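Long-range contacts in racemase (Pseudovibrio sp. JE062, PDB 3MKC), which belongs to the enolase superfamily, with the N-terminal capping domain of the mandelate racemase / muconate lactonizing enzyme family joined to a TIM-barrel-like C-terminal domain: residues N30-K35 against G50-I55; P125-L130 against F366-A371; L144-P149 against A162-K167; Y194-R199 against E230-Y235. All coordinates share one frame; numbering follows the deposited sequence.

Contact 1 lies in the N-terminal capping domain, contacts 3 and 4 in the barrel layer, and contact 2 joins helix 126-129 to the C-terminal return 366-371. Contacts 3 and 4 are nested in the long loop that contact 2 closes. Those two have centres about 16 Å apart and touch, Leu-165 CD1 lying 3.7 Å from Leu-198 O between neighbouring helices. Contacts 1 and 4 sit on opposite sides of the chain's centre, about 37 Å between their centres. In this superfamily the active site lies between the capping domain and the C-terminal ends of the barrel strands; 144-149 follows such an end, whereas 230-235 leads into a strand start.

Contact 1 (N30-K35 against G50-I55); sequences NTVVVK and GSPDAI
Val-32 and Pro-52 make the heart of a buried, apolar strand-on-helix contact, in which the middle strand of a three-stranded sheet carries the first turn of helix 52-59. Val-32 drives CG2 against the proline backbone, 3.4 Å from Pro-52 CA, closer than two carbons normally pack, and the same methyl is 3.8 Å from Pro-52 CB. The other branch serves Ile-55: anti to the backbone N (chi1 -177°), Val-32 CG1 lies 3.8 Å from Ile-55 CG2. The chain runs from strand 29-38 through a hairpin into strand 43-48 and then this helix, the antiparallel meander followed by helices that builds the capping domain of enolase superfamily proteins. Phe-17 of strand 12-22 touches both Val-32 and Ile-55 and so continues the apolar cluster. Toward the partly exposed end, Asn-30 lies against the CG-CD edge of the Pro-52 ring. Its carboxamide is folded between its own backbone N and carbonyl carbon (chi1 58°), which leaves Asn-30 OD1 3.6 Å from both Pro-52 CG and Pro-52 CD, the two side chains meeting at about a right angle. Thr-31 turns away from the helix, its OG1 hydrogen-bonded to Glu-47 OE1. At the start of the helix, Ile-55 N bonds to Ser-51 O at 2.9 Å.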
loop_
_atom_site.group_PDB
_atom_site.type_symbol
_atom_site.label_atom_id
_atom_site.label_comp_id
_atom_site.label_asym_id
_atom_site.label_seq_id
_atom_site.Cartn_x
_atom_site.Cartn_y
_atom_site.Cartn_z
ATOM N N ASN A 30 8.731 5.464 -10.894
ATOM C CA ASN A 30 9.822 5.846 -10.031
ATOM C C ASN A 30 9.518 5.512 -8.588
ATOM O O ASN A 30 8.397 5.145 -8.235
ATOM C CB ASN A 30 10.109 7.347 -10.172
ATOM C CG ASN A 30 8.902 8.203 -9.845
ATOM O OD1 ASN A 30 8.311 8.071 -8.776
ATOM N ND2 ASN A 30 8.534 9.088 -10.764
ATOM N N THR A 31 10.542 5.625 -7.759
ATOM C CA THR A 31 10.399 5.373 -6.348
ATOM C C THR A 31 11.615 5.948 -5.646
ATOM O O THR A 31 12.521 6.507 -6.279
ATOM C CB THR A 31 10.298 3.863 -6.039
ATOM O OG1 THR A 31 9.929 3.689 -4.666
ATOM C CG2 THR A 31 11.640 3.164 -6.284
ATOM N N VAL A 32 11.617 5.832 -4.329
ATOM C CA VAL A 32 12.724 6.314 -3.545
ATOM C C VAL A 32 13.075 5.209 -2.577
ATOM O O VAL A 32 12.365 4.975 -1.602
ATOM C CB VAL A 32 12.349 7.580 -2.773
ATOM C CG1 VAL A 32 13.551 8.094 -2.021
ATOM C CG2 VAL A 32 11.826 8.628 -3.739
ATOM N N VAL A 33 14.159 4.503 -2.867
ATOM C CA VAL A 33 14.588 3.427 -1.992
ATOM C C VAL A 33 15.215 4.017 -0.745
ATOM O O VAL A 33 15.968 4.988 -0.819
ATOM C CB VAL A 33 15.633 2.525 -2.674
ATOM C CG1 VAL A 33 16.120 1.464 -1.693
ATOM C CG2 VAL A 33 15.033 1.877 -3.907
ATOM N N VAL A 34 14.879 3.449 0.405
ATOM C CA VAL A 34 15.454 3.897 1.657
ATOM C C VAL A 34 16.326 2.761 2.179
ATOM O O VAL A 34 15.831 1.669 2.466
ATOM C CB VAL A 34 14.375 4.215 2.704
ATOM C CG1 VAL A 34 15.040 4.581 4.029
ATOM C CG2 VAL A 34 13.492 5.348 2.212
ATOM N N LYS A 35 17.625 3.017 2.295
ATOM C CA LYS A 35 18.558 2.011 2.779
ATOM C C LYS A 35 19.115 2.413 4.141
ATOM O O LYS A 35 19.810 3.425 4.264
ATOM C CB LYS A 35 19.701 1.854 1.776
ATOM C CG LYS A 35 20.661 0.703 2.037
ATOM C CD LYS A 35 21.752 0.716 0.967
ATOM C CE LYS A 35 22.651 -0.500 1.023
ATOM N NZ LYS A 35 23.528 -0.559 -0.191
ATOM N N GLY A 50 5.981 9.684 -3.399
ATOM C CA GLY A 50 6.250 11.089 -3.675
ATOM C C GLY A 50 7.297 11.335 -4.751
ATOM O O GLY A 50 8.056 10.431 -5.113
ATOM N N SER A 51 7.341 12.558 -5.269
ATOM C CA SER A 51 8.324 12.902 -6.292
ATOM C C SER A 51 9.703 12.611 -5.708
ATOM O O SER A 51 10.090 13.183 -4.692
ATOM C CB SER A 51 8.208 14.381 -6.661
ATOM O OG SER A 51 6.966 14.651 -7.287
ATOM N N PRO A 52 10.461 11.707 -6.344
ATOM C CA PRO A 52 11.798 11.357 -5.849
ATOM C C PRO A 52 12.683 12.549 -5.497
ATOM O O PRO A 52 13.322 12.558 -4.449
ATOM C CB PRO A 52 12.376 10.518 -6.985
ATOM C CG PRO A 52 11.161 9.821 -7.525
ATOM C CD PRO A 52 10.126 10.936 -7.554
ATOM N N ASP A 53 12.713 13.557 -6.363
ATOM C CA ASP A 53 13.544 14.731 -6.114
ATOM C C ASP A 53 13.083 15.551 -4.911
ATOM O O ASP A 53 13.904 16.128 -4.200
ATOM C CB ASP A 53 13.624 15.606 -7.374
ATOM C CG ASP A 53 12.263 15.915 -7.971
ATOM O OD1 ASP A 53 11.324 15.117 -7.771
ATOM O OD2 ASP A 53 12.139 16.951 -8.666
ATOM N N ALA A 54 11.774 15.595 -4.675
ATOM C CA ALA A 54 11.245 16.335 -3.534
ATOM C C ALA A 54 11.569 15.550 -2.270
ATOM O O ALA A 54 11.960 16.117 -1.254
ATOM C CB ALA A 54 9.742 16.518 -3.675
ATOM N N ILE A 55 11.425 14.230 -2.345
ATOM C CA ILE A 55 11.717 13.377 -1.199
ATOM C C ILE A 55 13.194 13.457 -0.819
ATOM O O ILE A 55 13.537 13.596 0.356
ATOM C CB ILE A 55 11.337 11.916 -1.497
ATOM C CG1 ILE A 55 9.822 11.811 -1.678
ATOM C CG2 ILE A 55 11.798 11.006 -0.368
ATOM C CD1 ILE A 55 9.030 12.184 -0.453
#

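Contact 2 (P125-L130 against F366-A371); sequences PAYQLL and FAKPTA
A chi1 of 80° tucks the Tyr-127 ring back over its own main chain and toward Pro-369, while Lys-368 bends at chi3 (-66°) and curls round the phenol end. The Tyr-127 ring presents an edge to one atom, Pro-369 O, which lies near the ring plane 3.4 Å from Tyr-127 CE2. Pro-369 CD sits well off that plane, 3.8 Å from both CE2 and CD2 of Tyr-127. Lys-368 crosses the tyrosine at about a right angle, its CD 3.9 Å from Tyr-127 OH. One ring face is overlain near its rim by CG of Gln-128. No direct hydrogen bond spans the two segments, and the polar link is made through water. One water lies 2.7 Å from Tyr-127 OH and donates to Pro-369 O at 2.6 Å. A second, also 2.7 Å from Tyr-127 OH, takes only weak bonds from Gln-128 NE2 and Lys-368 NZ. Further along, Pro-125 CA approaches Ala-371 O at 3.2 Å in a bent CH...O contact. His-327 of helix 319-331 binds the backbone N of Tyr-127 through ND1 and packs on Pro-369, backing the contact from the barrel side. Such a junction is characteristic of the two-domain enolase fold, where the chain leaving the barrel returns to pack on the helix 126-129 region.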
loop_
_atom_site.group_PDB
_atom_site.type_symbol
_atom_site.label_atom_id
_atom_site.label_comp_id
_atom_site.label_asym_id
_atom_site.label_seq_id
_atom_site.Cartn_x
_atom_site.Cartn_y
_atom_site.Cartn_z
ATOM N N PRO A 125 11.859 -13.350 10.110
ATOM C CA PRO A 125 11.055 -12.648 9.105
ATOM C C PRO A 125 10.320 -11.471 9.729
ATOM O O PRO A 125 10.005 -11.488 10.918
ATOM C CB PRO A 125 10.102 -13.729 8.600
ATOM C CG PRO A 125 9.979 -14.652 9.775
ATOM C CD PRO A 125 11.392 -14.735 10.286
ATOM N N ALA A 126 10.049 -10.457 8.919
ATOM C CA ALA A 126 9.367 -9.262 9.397
ATOM C C ALA A 126 8.029 -9.532 10.084
ATOM O O ALA A 126 7.749 -8.955 11.131
ATOM C CB ALA A 126 9.174 -8.282 8.245
ATOM N N TYR A 127 7.203 -10.403 9.510
ATOM C CA TYR A 127 5.899 -10.673 10.104
ATOM C C TYR A 127 5.973 -11.203 11.537
ATOM O O TYR A 127 5.019 -11.053 12.308
ATOM C CB TYR A 127 5.086 -11.617 9.199
ATOM C CG TYR A 127 5.437 -13.083 9.300
ATOM C CD1 TYR A 127 4.922 -13.868 10.325
ATOM C CD2 TYR A 127 6.297 -13.685 8.378
ATOM C CE1 TYR A 127 5.244 -15.209 10.439
ATOM C CE2 TYR A 127 6.628 -15.033 8.483
ATOM C CZ TYR A 127 6.095 -15.788 9.517
ATOM O OH TYR A 127 6.401 -17.122 9.629
ATOM N N GLN A 128 7.098 -11.803 11.917
ATOM C CA GLN A 128 7.221 -12.307 13.279
ATOM C C GLN A 128 7.497 -11.154 14.236
ATOM O O GLN A 128 7.070 -11.186 15.384
ATOM C CB GLN A 128 8.318 -13.366 13.376
ATOM C CG GLN A 128 8.017 -14.588 12.524
ATOM C CD GLN A 128 8.900 -15.773 12.850
ATOM O OE1 GLN A 128 10.071 -15.615 13.187
ATOM N NE2 GLN A 128 8.343 -16.973 12.733
ATOM N N LEU A 129 8.197 -10.130 13.755
ATOM C CA LEU A 129 8.468 -8.960 14.585
ATOM C C LEU A 129 7.144 -8.220 14.792
ATOM O O LEU A 129 6.971 -7.509 15.779
ATOM C CB LEU A 129 9.481 -8.025 13.911
ATOM C CG LEU A 129 10.896 -8.573 13.688
ATOM C CD1 LEU A 129 11.771 -7.486 13.055
ATOM C CD2 LEU A 129 11.492 -9.032 15.011
ATOM N N LEU A 130 6.212 -8.392 13.859
ATOM C CA LEU A 130 4.900 -7.750 13.971
ATOM C C LEU A 130 3.907 -8.586 14.783
ATOM O O LEU A 130 2.739 -8.216 14.904
ATOM C CB LEU A 130 4.317 -7.460 12.588
ATOM C CG LEU A 130 4.910 -6.260 11.839
ATOM C CD1 LEU A 130 4.621 -6.371 10.353
ATOM C CD2 LEU A 130 4.339 -4.974 12.413
ATOM N N PHE A 366 -0.194 -16.722 -1.155
ATOM C CA PHE A 366 1.205 -16.715 -0.749
ATOM C C PHE A 366 1.428 -17.504 0.530
ATOM O O PHE A 366 0.595 -17.493 1.430
ATOM C CB PHE A 366 1.691 -15.279 -0.534
ATOM C CG PHE A 366 1.748 -14.467 -1.789
ATOM C CD1 PHE A 366 2.538 -14.876 -2.861
ATOM C CD2 PHE A 366 1.015 -13.294 -1.908
ATOM C CE1 PHE A 366 2.596 -14.134 -4.032
ATOM C CE2 PHE A 366 1.064 -12.537 -3.079
ATOM C CZ PHE A 366 1.857 -12.959 -4.147
ATOM N N ALA A 367 2.563 -18.192 0.599
ATOM C CA ALA A 367 2.919 -18.969 1.777
ATOM C C ALA A 367 3.656 -18.033 2.723
ATOM O O ALA A 367 4.042 -16.932 2.335
ATOM C CB ALA A 367 3.829 -20.132 1.387
ATOM N N LYS A 368 3.857 -18.471 3.958
ATOM C CA LYS A 368 4.559 -17.649 4.938
ATOM C C LYS A 368 5.990 -17.361 4.510
ATOM O O LYS A 368 6.705 -18.259 4.073
ATOM C CB LYS A 368 4.566 -18.347 6.301
ATOM C CG LYS A 368 3.168 -18.608 6.845
ATOM C CD LYS A 368 3.179 -18.943 8.328
ATOM C CE LYS A 368 3.867 -20.251 8.619
ATOM N NZ LYS A 368 3.686 -20.634 10.054
ATOM N N PRO A 369 6.424 -16.093 4.603
ATOM C CA PRO A 369 7.797 -15.766 4.210
ATOM C C PRO A 369 8.776 -16.561 5.070
ATOM O O PRO A 369 8.515 -16.799 6.246
ATOM C CB PRO A 369 7.874 -14.265 4.470
ATOM C CG PRO A 369 6.483 -13.813 4.141
ATOM C CD PRO A 369 5.638 -14.868 4.832
ATOM N N THR A 370 9.893 -16.979 4.485
ATOM C CA THR A 370 10.880 -17.764 5.220
ATOM C C THR A 370 12.228 -17.071 5.388
ATOM O O THR A 370 13.129 -17.609 6.039
ATOM C CB THR A 370 11.127 -19.112 4.528
ATOM O OG1 THR A 370 11.479 -18.880 3.160
ATOM C CG2 THR A 370 9.877 -19.984 4.587
ATOM N N ALA A 371 12.374 -15.887 4.805
ATOM C CA ALA A 371 13.631 -15.159 4.908
ATOM C C ALA A 371 13.578 -14.094 5.996
ATOM O O ALA A 371 12.498 -13.631 6.372
ATOM C CB ALA A 371 13.972 -14.512 3.568
HETATM O O HOH W 1 8.464 -18.315 8.322
HETATM O O HOH W 2 5.551 -18.547 11.821
#

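Contact 3 (L144-P149 against A162-K167); sequences LYPAIP and APLLEK
Leu-144 has its carbonyl O held by the hydroxyl of Tyr-161 while its side chain turns to Leu-164 and Leu-165 on the same helix. No hydrogen bond crosses between the two segments; the shortest inside them, Glu-166 N to Ala-162 O at 2.9 Å, belongs to the helix itself. The work across the contact is done by methyl groups. Leu-164 holds CG anti to its carbonyl carbon (chi1 -68°) and reaches with CD1 into the bend of the loop, 3.5 Å from Pro-146 N and 3.7 Å from Tyr-145 C. Leu-164 CD1 also meets the proline ring obliquely, 3.9 Å from Pro-146 CD, so one branch covers both the peptide link and the ring. In return, Leu-144 CD1 settles between two successive residues of the helix, 3.9 Å from Leu-165 CD2 and 4.2 Å from Leu-164 CB. Strand 137-143, the loop and helix 154-170 form part of a beta-alpha-beta crossover leading to the parallel strand 175-179. Val-176 of that strand touches both Leu-144 and Leu-165, which places this end of the contact in the layer between sheet and helix. The Leu-144 backbone also pairs with that of Lys-177. With no hydrogen bond or charge pair bridging loop and helix here, the fit depends on shape, and directional bonds to the loop, such as that of Leu-144 O to Tyr-161, probably come largely from outside these two segments.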
loop_
_atom_site.group_PDB
_atom_site.type_symbol
_atom_site.label_atom_id
_atom_site.label_comp_id
_atom_site.label_asym_id
_atom_site.label_seq_id
_atom_site.Cartn_x
_atom_site.Cartn_y
_atom_site.Cartn_z
ATOM N N LEU A 144 -6.032 -4.757 -11.796
ATOM C CA LEU A 144 -5.833 -4.880 -13.237
ATOM C C LEU A 144 -6.179 -3.630 -14.028
ATOM O O LEU A 144 -7.093 -2.886 -13.671
ATOM C CB LEU A 144 -6.694 -6.026 -13.774
ATOM C CG LEU A 144 -6.615 -7.350 -13.023
ATOM C CD1 LEU A 144 -7.657 -8.315 -13.565
ATOM C CD2 LEU A 144 -5.213 -7.915 -13.155
ATOM N N TYR A 145 -5.447 -3.417 -15.117
ATOM C CA TYR A 145 -5.693 -2.287 -16.006
ATOM C C TYR A 145 -4.976 -2.524 -17.334
ATOM O O TYR A 145 -3.747 -2.590 -17.388
ATOM C CB TYR A 145 -5.203 -0.977 -15.390
ATOM C CG TYR A 145 -5.798 0.244 -16.061
ATOM C CD1 TYR A 145 -7.104 0.650 -15.782
ATOM C CD2 TYR A 145 -5.060 0.993 -16.977
ATOM C CE1 TYR A 145 -7.658 1.772 -16.396
ATOM C CE2 TYR A 145 -5.603 2.116 -17.600
ATOM C CZ TYR A 145 -6.902 2.504 -17.304
ATOM O OH TYR A 145 -7.437 3.629 -17.901
ATOM N N PRO A 146 -5.741 -2.663 -18.426
ATOM C CA PRO A 146 -5.143 -2.896 -19.742
ATOM C C PRO A 146 -4.472 -1.654 -20.314
ATOM O O PRO A 146 -4.609 -0.551 -19.781
ATOM C CB PRO A 146 -6.334 -3.337 -20.580
ATOM C CG PRO A 146 -7.448 -2.499 -20.015
ATOM C CD PRO A 146 -7.213 -2.637 -18.518
ATOM N N ALA A 147 -3.732 -1.848 -21.401
ATOM C CA ALA A 147 -3.058 -0.747 -22.071
ATOM C C ALA A 147 -4.088 -0.171 -23.033
ATOM O O ALA A 147 -4.148 -0.572 -24.196
ATOM C CB ALA A 147 -1.853 -1.259 -22.834
ATOM N N ILE A 148 -4.908 0.754 -22.541
ATOM C CA ILE A 148 -5.944 1.360 -23.372
ATOM C C ILE A 148 -5.943 2.894 -23.361
ATOM O O ILE A 148 -5.654 3.519 -22.344
ATOM C CB ILE A 148 -7.363 0.884 -22.941
ATOM C CG1 ILE A 148 -7.538 1.083 -21.428
ATOM C CG2 ILE A 148 -7.574 -0.578 -23.319
ATOM C CD1 ILE A 148 -8.951 0.867 -20.932
ATOM N N PRO A 149 -6.235 3.517 -24.510
ATOM C CA PRO A 149 -6.266 4.972 -24.599
ATOM C C PRO A 149 -7.550 5.422 -25.288
ATOM O O PRO A 149 -7.594 5.540 -26.517
ATOM C CB PRO A 149 -5.032 5.271 -25.432
ATOM C CG PRO A 149 -4.980 4.071 -26.426
ATOM C CD PRO A 149 -5.829 2.952 -25.810
ATOM N N ALA A 162 -10.950 -7.909 -20.780
ATOM C CA ALA A 162 -11.291 -9.313 -21.001
ATOM C C ALA A 162 -10.158 -10.324 -20.822
ATOM O O ALA A 162 -10.266 -11.240 -20.003
ATOM C CB ALA A 162 -11.936 -9.481 -22.384
ATOM N N PRO A 163 -9.059 -10.182 -21.579
ATOM C CA PRO A 163 -7.959 -11.138 -21.434
ATOM C C PRO A 163 -7.309 -11.138 -20.054
ATOM O O PRO A 163 -6.809 -12.170 -19.598
ATOM C CB PRO A 163 -6.995 -10.729 -22.549
ATOM C CG PRO A 163 -7.224 -9.266 -22.667
ATOM C CD PRO A 163 -8.730 -9.161 -22.588
ATOM N N LEU A 164 -7.311 -9.984 -19.392
ATOM C CA LEU A 164 -6.732 -9.893 -18.056
ATOM C C LEU A 164 -7.619 -10.654 -17.084
ATOM O O LEU A 164 -7.132 -11.384 -16.222
ATOM C CB LEU A 164 -6.609 -8.431 -17.615
ATOM C CG LEU A 164 -5.587 -7.578 -18.373
ATOM C CD1 LEU A 164 -5.610 -6.147 -17.862
ATOM C CD2 LEU A 164 -4.204 -8.177 -18.198
ATOM N N LEU A 165 -8.930 -10.488 -17.233
ATOM C CA LEU A 165 -9.881 -11.170 -16.366
ATOM C C LEU A 165 -9.844 -12.684 -16.591
ATOM O O LEU A 165 -9.894 -13.462 -15.634
ATOM C CB LEU A 165 -11.300 -10.633 -16.614
ATOM C CG LEU A 165 -11.529 -9.150 -16.295
ATOM C CD1 LEU A 165 -12.960 -8.757 -16.653
ATOM C CD2 LEU A 165 -11.269 -8.900 -14.817
ATOM N N GLU A 166 -9.748 -13.102 -17.852
ATOM C CA GLU A 166 -9.701 -14.529 -18.157
ATOM C C GLU A 166 -8.427 -15.146 -17.578
ATOM O O GLU A 166 -8.453 -16.261 -17.056
ATOM C CB GLU A 166 -9.752 -14.763 -19.674
ATOM C CG GLU A 166 -11.033 -14.281 -20.357
ATOM C CD GLU A 166 -12.265 -15.089 -19.978
ATOM O OE1 GLU A 166 -12.170 -15.975 -19.099
ATOM O OE2 GLU A 166 -13.340 -14.830 -20.564
ATOM N N LYS A 167 -7.321 -14.414 -17.663
ATOM C CA LYS A 167 -6.046 -14.896 -17.144
ATOM C C LYS A 167 -6.104 -15.048 -15.629
ATOM O O LYS A 167 -5.561 -15.999 -15.074
ATOM C CB LYS A 167 -4.910 -13.938 -17.521
ATOM C CG LYS A 167 -3.524 -14.448 -17.129
ATOM C CD LYS A 167 -2.428 -13.536 -17.653
ATOM C CE LYS A 167 -1.053 -14.070 -17.305
ATOM N NZ LYS A 167 0.036 -13.229 -17.882
#

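Contact 4 (Y194-R199 against E230-Y235); sequences YLRELR and EDLELY
Leu-232 is the tightly packed centre of this contact, wedged between the side chains of helix 188-202, whereas the salt bridge of Arg-196 and Asp-231 lies on its more exposed side. Leu-232 CD1 sits 4.0 Å from Leu-195 CB, and its CD2 is 3.9 Å from Arg-199 CG. The leucine and Arg-199 run antiparallel alongside one another. Bends at chi2 and chi3 (107° for the latter) bring the buried Arg-199 guanidinium round to the Leu-232 carbonyl, which it grips side-on with two nitrogens. Arg-199 NE donates to Leu-232 O at 2.9 Å and Arg-199 NH2 to the same oxygen at 3.0 Å, both close to the guanidinium plane; a weak bond runs from NH2 to Glu-233 O. NH1 goes to the carbonyls of Gly-203 and Thr-206, so several neutral backbone oxygens line the edge of this cation and would probably stabilise it. Leu-195 and Leu-234 meet more loosely, CD1 to CD1 at 4.3 Å, on the side facing strand 207-211. On the solvent side, Arg-196 extends its chain across Leu-232, whose CG lies over one guanidinium face, and takes the carboxylate end-on. Arg-196 NH1 bonds to the syn lone pair of Asp-231 OD2 at 2.7 Å (163° at the hydrogen). The second bond, from Arg-196 NH2 to Asp-231 OD1 at 2.8 Å, is more bent, the two planes standing 30° apart. This joins one outer helix to the neighbouring alpha-to-beta loop, an arrangement that belongs to the beta/alpha repeat of a TIM-type barrel, on the face where strands begin.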
loop_
_atom_site.group_PDB
_atom_site.type_symbol
_atom_site.label_atom_id
_atom_site.label_comp_id
_atom_site.label_asym_id
_atom_site.label_seq_id
_atom_site.Cartn_x
_atom_site.Cartn_y
_atom_site.Cartn_z
ATOM N N TYR A 194 -20.828 -0.865 -18.063
ATOM C CA TYR A 194 -19.434 -1.285 -18.070
ATOM C C TYR A 194 -19.145 -2.353 -17.018
ATOM O O TYR A 194 -18.632 -3.430 -17.325
ATOM C CB TYR A 194 -18.568 -0.050 -17.819
ATOM C CG TYR A 194 -17.089 -0.283 -17.654
ATOM C CD1 TYR A 194 -16.317 -0.775 -18.699
ATOM C CD2 TYR A 194 -16.445 0.057 -16.463
ATOM C CE1 TYR A 194 -14.936 -0.914 -18.569
ATOM C CE2 TYR A 194 -15.072 -0.076 -16.324
ATOM C CZ TYR A 194 -14.324 -0.560 -17.378
ATOM O OH TYR A 194 -12.962 -0.676 -17.241
ATOM N N LEU A 195 -19.473 -2.044 -15.770
ATOM C CA LEU A 195 -19.228 -2.968 -14.680
ATOM C C LEU A 195 -20.042 -4.239 -14.838
ATOM O O LEU A 195 -19.621 -5.305 -14.415
ATOM C CB LEU A 195 -19.538 -2.285 -13.347
ATOM C CG LEU A 195 -18.671 -1.048 -13.076
ATOM C CD1 LEU A 195 -19.051 -0.432 -11.733
ATOM C CD2 LEU A 195 -17.198 -1.436 -13.076
ATOM N N ARG A 196 -21.213 -4.129 -15.454
ATOM C CA ARG A 196 -22.041 -5.306 -15.657
ATOM C C ARG A 196 -21.381 -6.226 -16.674
ATOM O O ARG A 196 -21.437 -7.453 -16.549
ATOM C CB ARG A 196 -23.433 -4.901 -16.137
ATOM C CG ARG A 196 -24.328 -4.410 -15.021
ATOM C CD ARG A 196 -25.646 -3.856 -15.538
ATOM N NE ARG A 196 -26.528 -3.523 -14.428
ATOM C CZ ARG A 196 -26.971 -4.418 -13.554
ATOM N NH1 ARG A 196 -26.616 -5.690 -13.676
ATOM N NH2 ARG A 196 -27.751 -4.045 -12.547
ATOM N N GLU A 197 -20.745 -5.631 -17.678
ATOM C CA GLU A 197 -20.082 -6.422 -18.710
ATOM C C GLU A 197 -18.836 -7.098 -18.163
ATOM O O GLU A 197 -18.570 -8.259 -18.469
ATOM C CB GLU A 197 -19.715 -5.545 -19.911
ATOM C CG GLU A 197 -20.924 -4.975 -20.624
ATOM C CD GLU A 197 -21.888 -6.053 -21.084
ATOM O OE1 GLU A 197 -21.510 -6.855 -21.965
ATOM O OE2 GLU A 197 -23.022 -6.102 -20.559
ATOM N N LEU A 198 -18.076 -6.376 -17.348
ATOM C CA LEU A 198 -16.861 -6.936 -16.774
ATOM C C LEU A 198 -17.194 -8.059 -15.807
ATOM O O LEU A 198 -16.500 -9.077 -15.764
ATOM C CB LEU A 198 -16.057 -5.847 -16.062
ATOM C CG LEU A 198 -15.522 -4.731 -16.960
ATOM C CD1 LEU A 198 -14.638 -3.794 -16.150
ATOM C CD2 LEU A 198 -14.723 -5.338 -18.106
ATOM N N ARG A 199 -18.253 -7.873 -15.024
ATOM C CA ARG A 199 -18.670 -8.895 -14.077
ATOM C C ARG A 199 -19.174 -10.107 -14.857
ATOM O O ARG A 199 -19.004 -11.248 -14.429
ATOM C CB ARG A 199 -19.781 -8.364 -13.169
ATOM C CG ARG A 199 -20.440 -9.435 -12.306
ATOM C CD ARG A 199 -19.414 -10.177 -11.464
ATOM N NE ARG A 199 -19.483 -9.817 -10.052
ATOM C CZ ARG A 199 -18.693 -10.324 -9.114
ATOM N NH1 ARG A 199 -17.762 -11.213 -9.434
ATOM N NH2 ARG A 199 -18.840 -9.949 -7.849
ATOM N N GLU A 230 -26.319 -3.388 -7.372
ATOM C CA GLU A 230 -26.263 -4.207 -6.177
ATOM C C GLU A 230 -26.200 -5.687 -6.570
ATOM O O GLU A 230 -25.517 -6.482 -5.926
ATOM C CB GLU A 230 -27.501 -3.930 -5.312
ATOM C CG GLU A 230 -27.391 -4.424 -3.881
ATOM C CD GLU A 230 -28.565 -4.002 -3.015
ATOM O OE1 GLU A 230 -28.719 -2.788 -2.756
ATOM O OE2 GLU A 230 -29.334 -4.890 -2.589
ATOM N N ASP A 231 -26.900 -6.048 -7.640
ATOM C CA ASP A 231 -26.921 -7.431 -8.103
ATOM C C ASP A 231 -25.547 -7.954 -8.531
ATOM O O ASP A 231 -25.319 -9.166 -8.547
ATOM C CB ASP A 231 -27.916 -7.579 -9.261
ATOM C CG ASP A 231 -27.594 -6.664 -10.416
ATOM O OD1 ASP A 231 -27.471 -5.441 -10.189
ATOM O OD2 ASP A 231 -27.464 -7.162 -11.551
ATOM N N LEU A 232 -24.634 -7.050 -8.878
ATOM C CA LEU A 232 -23.289 -7.449 -9.288
ATOM C C LEU A 232 -22.486 -7.957 -8.092
ATOM O O LEU A 232 -21.425 -8.550 -8.250
ATOM C CB LEU A 232 -22.553 -6.278 -9.944
ATOM C CG LEU A 232 -23.192 -5.753 -11.232
ATOM C CD1 LEU A 232 -22.300 -4.686 -11.836
ATOM C CD2 LEU A 232 -23.400 -6.901 -12.219
ATOM N N GLU A 233 -22.997 -7.715 -6.891
ATOM C CA GLU A 233 -22.330 -8.179 -5.681
ATOM C C GLU A 233 -20.846 -7.822 -5.632
ATOM O O GLU A 233 -20.007 -8.661 -5.284
ATOM C CB GLU A 233 -22.483 -9.699 -5.563
ATOM C CG GLU A 233 -23.929 -10.187 -5.598
ATOM C CD GLU A 233 -24.035 -11.700 -5.519
ATOM O OE1 GLU A 233 -23.445 -12.290 -4.588
ATOM O OE2 GLU A 233 -24.711 -12.300 -6.385
ATOM N N LEU A 234 -20.521 -6.582 -5.975
ATOM C CA LEU A 234 -19.131 -6.133 -5.964
ATOM C C LEU A 234 -18.608 -6.067 -4.526
ATOM O O LEU A 234 -19.361 -5.779 -3.592
ATOM C CB LEU A 234 -19.034 -4.764 -6.650
ATOM C CG LEU A 234 -19.595 -4.750 -8.084
ATOM C CD1 LEU A 234 -19.585 -3.336 -8.646
ATOM C CD2 LEU A 234 -18.763 -5.685 -8.968
ATOM N N TYR A 235 -17.316 -6.336 -4.358
ATOM C CA TYR A 235 -16.702 -6.326 -3.037
ATOM C C TYR A 235 -16.649 -4.922 -2.445
ATOM O O TYR A 235 -16.957 -4.734 -1.270
ATOM C CB TYR A 235 -15.290 -6.903 -3.090
ATOM C CG TYR A 235 -14.754 -7.193 -1.715
ATOM C CD1 TYR A 235 -14.879 -8.464 -1.152
ATOM C CD2 TYR A 235 -14.185 -6.182 -0.943
ATOM C CE1 TYR A 235 -14.447 -8.720 0.142
ATOM C CE2 TYR A 235 -13.760 -6.424 0.347
ATOM C CZ TYR A 235 -13.892 -7.690 0.891
ATOM O OH TYR A 235 -13.495 -7.923 2.192
#